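Local coordinates for spectinomycin phosphotransferase (Legionella pneumophila, PDB 3I1A), which probably transfers a phosphate group from a nucleotide to the aminocyclitol antibiotic spectinomycin, and so gives its bacterial host resistance to the drug, at residues Q4-Q9 against F38-D43; Y19-H24 against F79-L84; R187-S192 against R284-I289; K239-M244 against S278-E283. All blocks are in the same frame, centred on the assembly; numbering follows the deposited sequence.

Contact 1: residues Q4-Q9 against F38-D43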
# COMPACT_ATOMS: atom_id res chain seq x y z
N GLN A 4 -16.43 -16.79 10.49
CA GLN A 4 -15.36 -17.67 10.03
C GLN A 4 -15.90 -18.88 9.27
O GLN A 4 -16.89 -19.49 9.66
CB GLN A 4 -14.55 -18.13 11.23
CG GLN A 4 -14.19 -17.01 12.18
CD GLN A 4 -13.38 -17.47 13.37
OE1 GLN A 4 -13.35 -16.81 14.40
NE2 GLN A 4 -12.70 -18.60 13.22
N PRO A 5 -15.24 -19.23 8.15
CA PRO A 5 -15.66 -20.37 7.33
C PRO A 5 -15.44 -21.73 8.01
O PRO A 5 -16.08 -22.72 7.67
CB PRO A 5 -14.82 -20.22 6.06
CG PRO A 5 -13.59 -19.52 6.55
CD PRO A 5 -14.14 -18.49 7.51
N ILE A 6 -14.52 -21.75 8.98
CA ILE A 6 -14.20 -22.96 9.73
C ILE A 6 -13.84 -22.63 11.17
O ILE A 6 -13.62 -21.47 11.51
CB ILE A 6 -12.98 -23.68 9.13
CG1 ILE A 6 -11.76 -22.75 9.23
CG2 ILE A 6 -13.26 -24.06 7.68
CD1 ILE A 6 -10.50 -23.34 8.69
N GLN A 7 -13.79 -23.66 12.01
CA GLN A 7 -13.40 -23.51 13.41
C GLN A 7 -11.87 -23.70 13.35
O GLN A 7 -11.38 -24.54 12.61
CB GLN A 7 -14.04 -24.61 14.26
CG GLN A 7 -14.13 -24.26 15.74
CD GLN A 7 -12.78 -24.16 16.39
OE1 GLN A 7 -12.42 -23.12 16.96
NE2 GLN A 7 -12.02 -25.24 16.33
N ALA A 8 -11.14 -22.92 14.14
CA ALA A 8 -9.67 -22.98 14.11
C ALA A 8 -9.05 -24.38 14.08
O ALA A 8 -8.07 -24.62 13.37
CB ALA A 8 -9.10 -22.18 15.28
N GLN A 9 -9.62 -25.30 14.85
CA GLN A 9 -9.09 -26.66 14.89
C GLN A 9 -9.27 -27.43 13.59
O GLN A 9 -8.62 -28.44 13.36
CB GLN A 9 -9.70 -27.41 16.08
CG GLN A 9 -9.45 -26.68 17.39
CD GLN A 9 -7.99 -26.28 17.55
OE1 GLN A 9 -7.66 -25.38 18.32
NE2 GLN A 9 -7.11 -26.94 16.81
N PHE A 38 -9.85 -13.80 7.14
CA PHE A 38 -9.77 -14.27 8.51
C PHE A 38 -8.36 -14.79 8.71
O PHE A 38 -7.89 -15.66 7.96
CB PHE A 38 -10.81 -15.37 8.74
CG PHE A 38 -12.20 -14.96 8.34
CD1 PHE A 38 -12.59 -15.01 7.01
CD2 PHE A 38 -13.11 -14.50 9.30
CE1 PHE A 38 -13.86 -14.61 6.63
CE2 PHE A 38 -14.38 -14.10 8.93
CZ PHE A 38 -14.76 -14.15 7.59
N ALA A 39 -7.66 -14.25 9.71
CA ALA A 39 -6.28 -14.65 9.97
C ALA A 39 -6.19 -15.55 11.19
O ALA A 39 -6.94 -15.39 12.16
CB ALA A 39 -5.39 -13.41 10.15
N TYR A 40 -5.26 -16.49 11.13
CA TYR A 40 -5.06 -17.45 12.20
C TYR A 40 -3.58 -17.70 12.42
O TYR A 40 -2.79 -17.57 11.47
CB TYR A 40 -5.68 -18.81 11.84
CG TYR A 40 -7.17 -18.84 11.59
CD1 TYR A 40 -7.70 -18.43 10.37
CD2 TYR A 40 -8.05 -19.28 12.59
CE1 TYR A 40 -9.08 -18.46 10.14
CE2 TYR A 40 -9.42 -19.31 12.38
CZ TYR A 40 -9.93 -18.90 11.15
OH TYR A 40 -11.28 -18.90 10.95
N GLN A 41 -3.21 -18.05 13.65
CA GLN A 41 -1.83 -18.41 13.95
C GLN A 41 -1.86 -19.92 14.17
O GLN A 41 -2.60 -20.41 15.04
CB GLN A 41 -1.30 -17.73 15.22
CG GLN A 41 0.13 -18.19 15.57
CD GLN A 41 0.62 -17.67 16.92
OE1 GLN A 41 0.63 -16.47 17.16
NE2 GLN A 41 1.03 -18.59 17.80
N ALA A 42 -1.09 -20.66 13.38
CA ALA A 42 -1.04 -22.11 13.50
C ALA A 42 0.42 -22.50 13.70
O ALA A 42 1.28 -22.18 12.87
CB ALA A 42 -1.61 -22.76 12.24
N ASP A 43 0.70 -23.20 14.79
CA ASP A 43 2.07 -23.59 15.12
C ASP A 43 2.41 -25.06 14.97
O ASP A 43 1.64 -25.93 15.40
CB ASP A 43 2.38 -23.18 16.56
CG ASP A 43 2.08 -21.72 16.82
OD1 ASP A 43 2.76 -20.86 16.24
OD2 ASP A 43 1.15 -21.45 17.61

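Contact 2: residues Y19-H24 against F79-L84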
# COMPACT_ATOMS: atom_id res chain seq x y z
N TYR A 19 -1.00 -29.25 2.83
CA TYR A 19 0.36 -28.74 2.94
C TYR A 19 1.34 -29.74 3.53
O TYR A 19 2.56 -29.54 3.47
CB TYR A 19 0.36 -27.47 3.80
CG TYR A 19 -0.34 -26.28 3.15
CD1 TYR A 19 -1.71 -26.10 3.27
CD2 TYR A 19 0.39 -25.35 2.41
CE1 TYR A 19 -2.36 -24.99 2.66
CE2 TYR A 19 -0.23 -24.26 1.81
CZ TYR A 19 -1.59 -24.08 1.94
OH TYR A 19 -2.17 -22.98 1.33
N GLY A 20 0.80 -30.81 4.12
CA GLY A 20 1.66 -31.82 4.73
C GLY A 20 2.29 -31.32 6.01
O GLY A 20 3.33 -31.83 6.44
N ILE A 21 1.67 -30.32 6.63
CA ILE A 21 2.20 -29.75 7.85
C ILE A 21 1.42 -30.17 9.10
O ILE A 21 0.18 -30.13 9.11
CB ILE A 21 2.20 -28.21 7.78
CG1 ILE A 21 3.10 -27.73 6.63
CG2 ILE A 21 2.67 -27.64 9.11
CD1 ILE A 21 2.85 -26.23 6.29
N ASP A 22 2.14 -30.59 10.14
CA ASP A 22 1.49 -30.99 11.39
C ASP A 22 1.47 -29.80 12.34
O ASP A 22 2.51 -29.34 12.82
CB ASP A 22 2.22 -32.17 12.05
CG ASP A 22 1.81 -33.51 11.48
OD1 ASP A 22 0.60 -33.75 11.28
OD2 ASP A 22 2.71 -34.34 11.24
N ILE A 23 0.27 -29.31 12.61
CA ILE A 23 0.06 -28.19 13.50
C ILE A 23 -0.51 -28.75 14.79
O ILE A 23 -1.39 -29.62 14.76
CB ILE A 23 -0.95 -27.18 12.88
CG1 ILE A 23 -0.36 -26.56 11.61
CG2 ILE A 23 -1.30 -26.08 13.89
CD1 ILE A 23 0.94 -25.84 11.84
N HIS A 24 -0.01 -28.26 15.91
CA HIS A 24 -0.46 -28.76 17.20
C HIS A 24 -1.37 -27.76 17.89
O HIS A 24 -2.04 -28.08 18.86
CB HIS A 24 0.75 -29.10 18.09
CG HIS A 24 1.71 -27.96 18.27
ND1 HIS A 24 1.39 -26.80 18.94
CD2 HIS A 24 2.99 -27.81 17.85
CE1 HIS A 24 2.43 -25.98 18.93
NE2 HIS A 24 3.41 -26.57 18.27
N PHE A 79 6.72 -14.89 0.26
CA PHE A 79 5.81 -15.75 -0.50
C PHE A 79 5.06 -16.75 0.37
O PHE A 79 5.53 -17.15 1.43
CB PHE A 79 6.56 -16.59 -1.54
CG PHE A 79 7.23 -15.78 -2.61
CD1 PHE A 79 8.61 -15.55 -2.58
CD2 PHE A 79 6.48 -15.26 -3.65
CE1 PHE A 79 9.24 -14.81 -3.59
CE2 PHE A 79 7.09 -14.51 -4.66
CZ PHE A 79 8.48 -14.29 -4.63
N PRO A 80 3.87 -17.16 -0.10
CA PRO A 80 3.07 -18.13 0.64
C PRO A 80 3.83 -19.44 0.65
O PRO A 80 4.69 -19.67 -0.20
CB PRO A 80 1.81 -18.29 -0.22
CG PRO A 80 1.65 -16.97 -0.87
CD PRO A 80 3.10 -16.55 -1.20
N ILE A 81 3.50 -20.28 1.63
CA ILE A 81 4.08 -21.62 1.70
C ILE A 81 3.39 -22.38 0.56
O ILE A 81 2.18 -22.22 0.35
CB ILE A 81 3.72 -22.30 3.05
CG1 ILE A 81 4.35 -21.53 4.23
CG2 ILE A 81 4.19 -23.76 3.05
CD1 ILE A 81 5.85 -21.40 4.14
N HIS A 82 4.13 -23.19 -0.20
CA HIS A 82 3.54 -23.95 -1.29
C HIS A 82 2.68 -25.10 -0.79
O HIS A 82 3.02 -25.74 0.21
CB HIS A 82 4.63 -24.60 -2.15
CG HIS A 82 5.43 -23.64 -2.97
ND1 HIS A 82 5.65 -22.33 -2.59
CD2 HIS A 82 6.13 -23.82 -4.11
CE1 HIS A 82 6.45 -21.75 -3.46
NE2 HIS A 82 6.76 -22.64 -4.39
N THR A 83 1.58 -25.38 -1.50
CA THR A 83 0.74 -26.52 -1.14
C THR A 83 1.51 -27.74 -1.67
O THR A 83 2.52 -27.56 -2.34
CB THR A 83 -0.61 -26.50 -1.84
OG1 THR A 83 -0.43 -26.75 -3.25
CG2 THR A 83 -1.29 -25.15 -1.62
N LEU A 84 1.05 -28.94 -1.36
CA LEU A 84 1.75 -30.14 -1.82
C LEU A 84 1.75 -30.23 -3.35
O LEU A 84 2.64 -30.86 -3.93
CB LEU A 84 1.15 -31.40 -1.20
CG LEU A 84 1.47 -31.54 0.30
CD1 LEU A 84 0.71 -32.73 0.91
CD2 LEU A 84 2.98 -31.69 0.49
O HOH W 1 -0.33 -21.02 0.70
O HOH W 2 3.45 -28.47 1.02

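Contact 3: residues R187-S192 against R284-I289. With DMS (dimethyl sulfoxide), chain D.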
# COMPACT_ATOMS: atom_id res chain seq x y z
N ARG A 187 -3.92 24.48 -3.55
CA ARG A 187 -2.74 24.28 -4.40
C ARG A 187 -2.53 22.79 -4.71
O ARG A 187 -2.21 22.41 -5.85
CB ARG A 187 -1.49 24.88 -3.75
CG ARG A 187 -0.19 24.67 -4.55
CD ARG A 187 1.01 25.36 -3.91
NE ARG A 187 2.28 25.00 -4.55
CZ ARG A 187 3.44 25.58 -4.29
NH1 ARG A 187 3.51 26.57 -3.41
NH2 ARG A 187 4.54 25.16 -4.90
N LEU A 188 -2.71 21.92 -3.71
CA LEU A 188 -2.55 20.49 -3.93
C LEU A 188 -3.55 20.02 -4.98
O LEU A 188 -3.20 19.30 -5.91
CB LEU A 188 -2.76 19.70 -2.62
CG LEU A 188 -1.61 19.85 -1.63
CD1 LEU A 188 -2.09 19.60 -0.21
CD2 LEU A 188 -0.47 18.89 -2.02
N VAL A 189 -4.81 20.42 -4.82
CA VAL A 189 -5.88 20.03 -5.75
C VAL A 189 -5.69 20.59 -7.16
O VAL A 189 -5.79 19.88 -8.16
CB VAL A 189 -7.27 20.53 -5.26
CG1 VAL A 189 -8.35 20.23 -6.31
CG2 VAL A 189 -7.63 19.84 -3.92
N ASP A 190 -5.42 21.89 -7.22
CA ASP A 190 -5.26 22.57 -8.50
C ASP A 190 -4.01 22.14 -9.23
O ASP A 190 -3.97 22.16 -10.48
CB ASP A 190 -5.25 24.09 -8.28
CG ASP A 190 -6.56 24.62 -7.69
OD1 ASP A 190 -7.58 23.90 -7.72
OD2 ASP A 190 -6.56 25.77 -7.21
N THR A 191 -2.98 21.74 -8.48
CA THR A 191 -1.75 21.29 -9.14
C THR A 191 -1.95 19.89 -9.68
O THR A 191 -1.52 19.59 -10.80
CB THR A 191 -0.54 21.30 -8.20
OG1 THR A 191 -0.23 22.65 -7.86
CG2 THR A 191 0.67 20.66 -8.89
N SER A 192 -2.61 19.04 -8.90
CA SER A 192 -2.90 17.69 -9.36
C SER A 192 -3.75 17.78 -10.64
O SER A 192 -3.50 17.08 -11.61
CB SER A 192 -3.65 16.91 -8.27
OG SER A 192 -4.10 15.67 -8.77
N ARG A 284 -1.71 11.91 -4.45
CA ARG A 284 -1.84 10.99 -3.32
C ARG A 284 -2.28 11.77 -2.07
O ARG A 284 -3.06 11.25 -1.27
CB ARG A 284 -0.52 10.28 -3.02
CG ARG A 284 -0.70 9.10 -2.06
CD ARG A 284 0.64 8.38 -1.83
NE ARG A 284 0.46 7.23 -0.94
CZ ARG A 284 0.48 7.31 0.38
NH1 ARG A 284 0.68 8.48 0.99
NH2 ARG A 284 0.26 6.21 1.10
N ILE A 285 -1.80 13.01 -1.92
CA ILE A 285 -2.20 13.82 -0.75
C ILE A 285 -3.68 14.20 -0.90
O ILE A 285 -4.44 14.18 0.08
CB ILE A 285 -1.31 15.07 -0.60
CG1 ILE A 285 0.14 14.62 -0.40
CG2 ILE A 285 -1.75 15.92 0.59
CD1 ILE A 285 1.17 15.73 -0.48
N VAL A 286 -4.09 14.55 -2.11
CA VAL A 286 -5.49 14.87 -2.37
C VAL A 286 -6.39 13.71 -1.97
O VAL A 286 -7.45 13.92 -1.36
CB VAL A 286 -5.72 15.22 -3.85
CG1 VAL A 286 -7.22 15.29 -4.15
CG2 VAL A 286 -5.04 16.53 -4.18
N GLU A 287 -5.96 12.49 -2.31
CA GLU A 287 -6.69 11.26 -1.99
C GLU A 287 -6.87 11.13 -0.47
O GLU A 287 -7.95 10.81 0.01
CB GLU A 287 -5.94 10.04 -2.56
CG GLU A 287 -6.40 9.61 -3.95
CD GLU A 287 -5.35 8.84 -4.76
OE1 GLU A 287 -4.68 7.96 -4.18
OE2 GLU A 287 -5.20 9.13 -5.97
N ASP A 288 -5.80 11.38 0.27
CA ASP A 288 -5.83 11.31 1.74
C ASP A 288 -6.66 12.47 2.34
O ASP A 288 -7.33 12.29 3.35
CB ASP A 288 -4.42 11.37 2.34
CG ASP A 288 -3.71 10.01 2.32
OD1 ASP A 288 -4.37 8.99 2.12
OD2 ASP A 288 -2.48 9.99 2.53
N ILE A 289 -6.62 13.65 1.74
CA ILE A 289 -7.40 14.76 2.30
C ILE A 289 -8.87 14.38 2.16
O ILE A 289 -9.70 14.66 3.03
CB ILE A 289 -7.09 16.12 1.56
CG1 ILE A 289 -5.71 16.63 1.97
CG2 ILE A 289 -8.13 17.18 1.93
CD1 ILE A 289 -5.21 17.82 1.17
S DMS D . 1.74 27.33 -0.27
O DMS D . 2.49 28.44 -0.90
C1 DMS D . 1.29 27.84 1.35
C2 DMS D . 0.16 27.14 -1.06

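Contact 4: residues K239-M244 against S278-E283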
# COMPACT_ATOMS: atom_id res chain seq x y z
N LYS A 239 5.86 4.29 -14.28
CA LYS A 239 6.75 3.91 -13.19
C LYS A 239 6.76 4.93 -12.05
O LYS A 239 7.05 4.56 -10.91
CB LYS A 239 8.19 3.73 -13.71
CG LYS A 239 8.85 5.00 -14.29
CD LYS A 239 10.29 4.68 -14.74
CE LYS A 239 11.06 5.95 -15.16
NZ LYS A 239 10.46 6.68 -16.32
N GLU A 240 6.46 6.19 -12.37
CA GLU A 240 6.46 7.24 -11.37
C GLU A 240 5.42 7.01 -10.26
O GLU A 240 5.53 7.58 -9.18
CB GLU A 240 6.28 8.61 -12.06
CG GLU A 240 7.51 9.06 -12.90
CD GLU A 240 7.71 8.32 -14.22
OE1 GLU A 240 6.78 7.64 -14.71
OE2 GLU A 240 8.81 8.44 -14.78
N ARG A 241 4.44 6.15 -10.53
CA ARG A 241 3.43 5.78 -9.52
C ARG A 241 4.17 5.22 -8.29
O ARG A 241 3.75 5.43 -7.13
CB ARG A 241 2.54 4.70 -10.09
CG ARG A 241 1.73 3.91 -9.07
CD ARG A 241 0.57 4.71 -8.52
NE ARG A 241 0.99 5.57 -7.42
CZ ARG A 241 0.14 6.26 -6.68
NH1 ARG A 241 -1.16 6.19 -6.94
NH2 ARG A 241 0.60 7.05 -5.70
N ASP A 242 5.24 4.47 -8.53
CA ASP A 242 6.04 3.94 -7.44
C ASP A 242 7.24 4.84 -7.09
O ASP A 242 7.59 5.01 -5.91
CB ASP A 242 6.57 2.53 -7.76
CG ASP A 242 5.50 1.47 -7.71
OD1 ASP A 242 4.41 1.74 -7.14
OD2 ASP A 242 5.75 0.35 -8.20
N LEU A 243 7.88 5.42 -8.10
CA LEU A 243 9.05 6.23 -7.82
C LEU A 243 8.79 7.46 -6.94
O LEU A 243 9.70 7.94 -6.27
CB LEU A 243 9.76 6.64 -9.13
CG LEU A 243 10.31 5.43 -9.90
CD1 LEU A 243 11.09 5.88 -11.18
CD2 LEU A 243 11.23 4.62 -8.98
N MET A 244 7.55 7.95 -6.94
CA MET A 244 7.21 9.14 -6.18
C MET A 244 7.47 8.96 -4.68
O MET A 244 7.65 9.95 -3.96
CB MET A 244 5.74 9.50 -6.39
CG MET A 244 4.76 8.47 -5.89
SD MET A 244 3.31 9.21 -5.03
CE MET A 244 4.01 9.32 -3.33
N SER A 278 5.50 14.56 -10.03
CA SER A 278 4.88 15.62 -9.23
C SER A 278 3.36 15.41 -9.15
O SER A 278 2.74 15.66 -8.11
CB SER A 278 5.18 16.99 -9.83
OG SER A 278 4.63 18.02 -9.00
N TYR A 279 2.77 14.93 -10.24
CA TYR A 279 1.33 14.65 -10.25
C TYR A 279 0.97 13.64 -9.14
O TYR A 279 0.02 13.84 -8.38
CB TYR A 279 0.90 14.05 -11.58
CG TYR A 279 -0.49 13.45 -11.51
CD1 TYR A 279 -1.62 14.27 -11.45
CD2 TYR A 279 -0.68 12.06 -11.42
CE1 TYR A 279 -2.89 13.72 -11.30
CE2 TYR A 279 -1.95 11.51 -11.26
CZ TYR A 279 -3.05 12.35 -11.20
OH TYR A 279 -4.29 11.81 -11.06
N TYR A 280 1.72 12.54 -9.08
CA TYR A 280 1.40 11.53 -8.07
C TYR A 280 1.58 12.01 -6.64
O TYR A 280 0.76 11.70 -5.79
CB TYR A 280 2.23 10.26 -8.29
CG TYR A 280 1.63 9.35 -9.33
CD1 TYR A 280 0.35 8.82 -9.16
CD2 TYR A 280 2.34 8.99 -10.48
CE1 TYR A 280 -0.21 7.97 -10.10
CE2 TYR A 280 1.79 8.15 -11.42
CZ TYR A 280 0.51 7.63 -11.23
OH TYR A 280 -0.04 6.74 -12.12
N ARG A 281 2.63 12.78 -6.37
CA ARG A 281 2.85 13.27 -5.00
C ARG A 281 1.74 14.21 -4.58
O ARG A 281 1.32 14.18 -3.42
CB ARG A 281 4.19 13.98 -4.88
CG ARG A 281 5.34 13.02 -5.03
CD ARG A 281 6.66 13.74 -4.84
NE ARG A 281 7.74 12.77 -4.74
CZ ARG A 281 9.03 13.08 -4.80
NH1 ARG A 281 9.42 14.34 -4.97
NH2 ARG A 281 9.94 12.11 -4.70
N HIS A 282 1.25 15.05 -5.50
CA HIS A 282 0.14 15.94 -5.14
C HIS A 282 -1.16 15.15 -5.05
O HIS A 282 -1.92 15.30 -4.09
CB HIS A 282 -0.02 17.08 -6.17
CG HIS A 282 1.05 18.14 -6.10
ND1 HIS A 282 2.33 17.94 -6.55
CD2 HIS A 282 1.02 19.39 -5.58
CE1 HIS A 282 3.05 19.02 -6.32
NE2 HIS A 282 2.28 19.92 -5.73
N GLU A 283 -1.42 14.28 -6.02
CA GLU A 283 -2.65 13.50 -6.04
C GLU A 283 -2.80 12.53 -4.88
O GLU A 283 -3.90 12.32 -4.38
CB GLU A 283 -2.77 12.75 -7.38
CG GLU A 283 -3.94 11.78 -7.49
CD GLU A 283 -5.32 12.42 -7.41
OE1 GLU A 283 -5.47 13.64 -7.65
OE2 GLU A 283 -6.28 11.68 -7.12
O HOH W 3 -1.24 9.25 -5.95

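Contact 1: residues Q4-Q9 against F38-D43
Pro5 and Gln4 lie together over one face of the Phe38 ring. The CD methylene of Pro5 sits 4.0 Å from the centroid of the Phe38 ring and only 17° off its normal, and the CA of Gln4 joins it at 4.2 Å from the same centroid, so the two carbons form a pair of CH-pi contacts. Beyond its CA, the side chain of Gln4 runs on to the next aromatic residue of the strand that points this way. CG stands beside the backbone N (chi1 -46°) and the chain is extended from there, which carries the amide past the rim of Phe38 to the phenol end of Tyr40. There Gln4 NE2 donates to Tyr40 OH at 2.7 Å, a weak bond because it is strongly bent, with the amide approaching the ring near its plane and turned steeply, by 72°, against it. The same NE2 also makes a weak, long bond to Ile6 O at 3.5 Å. Further along, Ala8 CB rests 4.1 Å from Tyr40 CE2.

Strand 38-43 belongs to the antiparallel sheet of the kinase-like N-terminal lobe, and the alternation of a strand explains the pattern: Phe38 and Tyr40 point toward 4-9, whereas Ala39 packs on Phe50, a residue that binds ADP. Outward from this first shell, Tyr40 is held by the ring of Phe28 and by Leu11 of helix 10-19. Ile6 reaches Leu53 on the neighbouring strand 48-55, as well as Leu11 and Leu14, while Pro5 also touches Tyr55.

Contact 2: residues Y19-H24 against F79-L84
Two side chains with similar first torsions meet here: Tyr19 carries CG opposite its carbonyl carbon (chi1 -68°), and Ile81 places CG1 likewise (chi1 -64°), which leaves the CG2 methyl of Ile81 to face the tyrosine. Although Tyr19 sets out from its backbone away from 79-84, its ring swings back alongside that chain. Ile81 CG2 lies 4.2 Å from Tyr19 CD2, and Ile81 O meets the ring at its edge, in plane, 3.5 Å from Tyr19 CE2. The methyl CG2 of Thr83 reaches the same carbon, Tyr19 CE2, at 3.7 Å, while its hydroxyl is turned to another task, accepting from the backbone of Lys87.

No direct hydrogen bond joins the two segments; water does that work. One molecule links Tyr19 OH with Ile81 O, 2.8 Å from each. A second donates both to Tyr19 O and, at 2.9 Å, to His82 O, so two backbone carbonyls share one bridge. Leu84 folds over the end of the turn, with CD1 3.7 Å from Gly20 N and CD2 close to Tyr19 O. At that point the chain leaves the helix, with a positive phi of 72° at Gly20.

The contact thus joins the C-terminal end of helix 10-19 to the irregular chain between helix 61-71 and strand 90-91. Tyr19 is also packed on Ile97 and Ala99 of strand 95-101, whereas Ile81 bonds through its backbone to Ala99 and touches both Tyr49 of strand 48-55 and Pro101, at the end of strand 95-101, a residue seen to contact AMP and ADP.

Contact 3: residues R187-S192 against R284-I289
No flat group enters the interface where Leu188 meets Ile285, Val286 and Ile289; the planar guanidinium of Arg187 belongs to another side of helix 182-198. At its edge, in plane, lies the oxygen of a dimethyl sulfoxide molecule, probably from the crystallisation liquor, weakly bonded to Arg187 NH1 at 3.3 Å. The arginine chain is extended from CG to NE, and the cation also makes a cation-pi contact with Phe327.

The axes of segments 187-192 and 284-289 approach to 9.3 Å, with a signed crossing angle of -130°. Leu188 inserts both methyls among the isoleucines: CD1 is 3.8 Å from Ile285 CG2 and equally close to Ile289 CD1, while CD2 faces Ile285 CD1. Val286, with CG2 opposite its carbonyl carbon, presses that methyl onto the backbone of the other helix, 3.7 Å from Leu188 O and 3.9 Å from Val189 CA. Val323 and Phe327 of helix 322-329 cover Leu188 further, and Val154 of helix 149-157 packs against both valines.

The buried seam between these segments is therefore held by aliphatic packing without a hydrogen bond across it; a polar link lies just beyond, where the Ser192 hydroxyl bonds to Glu283 of the same partner helix.

Contact 4: residues K239-M244 against S278-E283
Helix 240-243, the short turn following strand 235-237 in the helical C-terminal lobe of this kinase-like fold, docks here on the long helix 274-297. The centre of the contact is Arg241 laid over one face of Tyr280. The CA of Arg241 lies 3.7 Å from the centroid of the Tyr280 ring, as a CH-pi contact. Bends at chi2 (75°) and chi3 (-84°) then fold the side chain back, so that Arg241 CZ lies 3.6 Å from Tyr280 CD1, the guanidinium plane 28° from that of the ring. Tyr279 CD2 sits at the opposite face, and the Tyr280 hydroxyl bonds to Glu144.

Beside this packing, Met244 places SD 3.6 Å from Tyr280 CB. Arg281 grips Met244 O side-on: NE donates at 2.9 Å, in the carbonyl plane and on a lone pair, whereas NH2 donates to Met244 O at 3.2 Å from above that plane. Its NH1 turns to Thr329. A water accepts weakly from Arg241 NH2 and donates to Tyr280 O.

Two cations are thus used differently: Arg241 lays its flat group over the tyrosine ring, where the pi electrons may ease its charge, while Arg281 satisfies the buried carbonyl of Met244 with two N-H groups, a pairing that would be expected to polarise Met244 O.

Overall arrangement
Two lobes divide the set. Contacts 1 and 2 lie near the periphery of the N-terminal lobe, partly buried, about 25 and 27 Å from the centre of the chain to their own centres; they flank helix 10-19 and touch each other, probably through a hydrogen bond from His24 N to Asp43 O. Contacts 3 and 4 are buried on the opposite side of the chain's centre and share helix 274-297, meeting where Ser192 reaches Glu283. Chemistry follows place: aromatic faces with weak amide bonding in contact 1, bridging waters in contact 2, plain aliphatic packing in contact 3, and an arginine lying over a tyrosine face with a two-pronged carbonyl grip in contact 4.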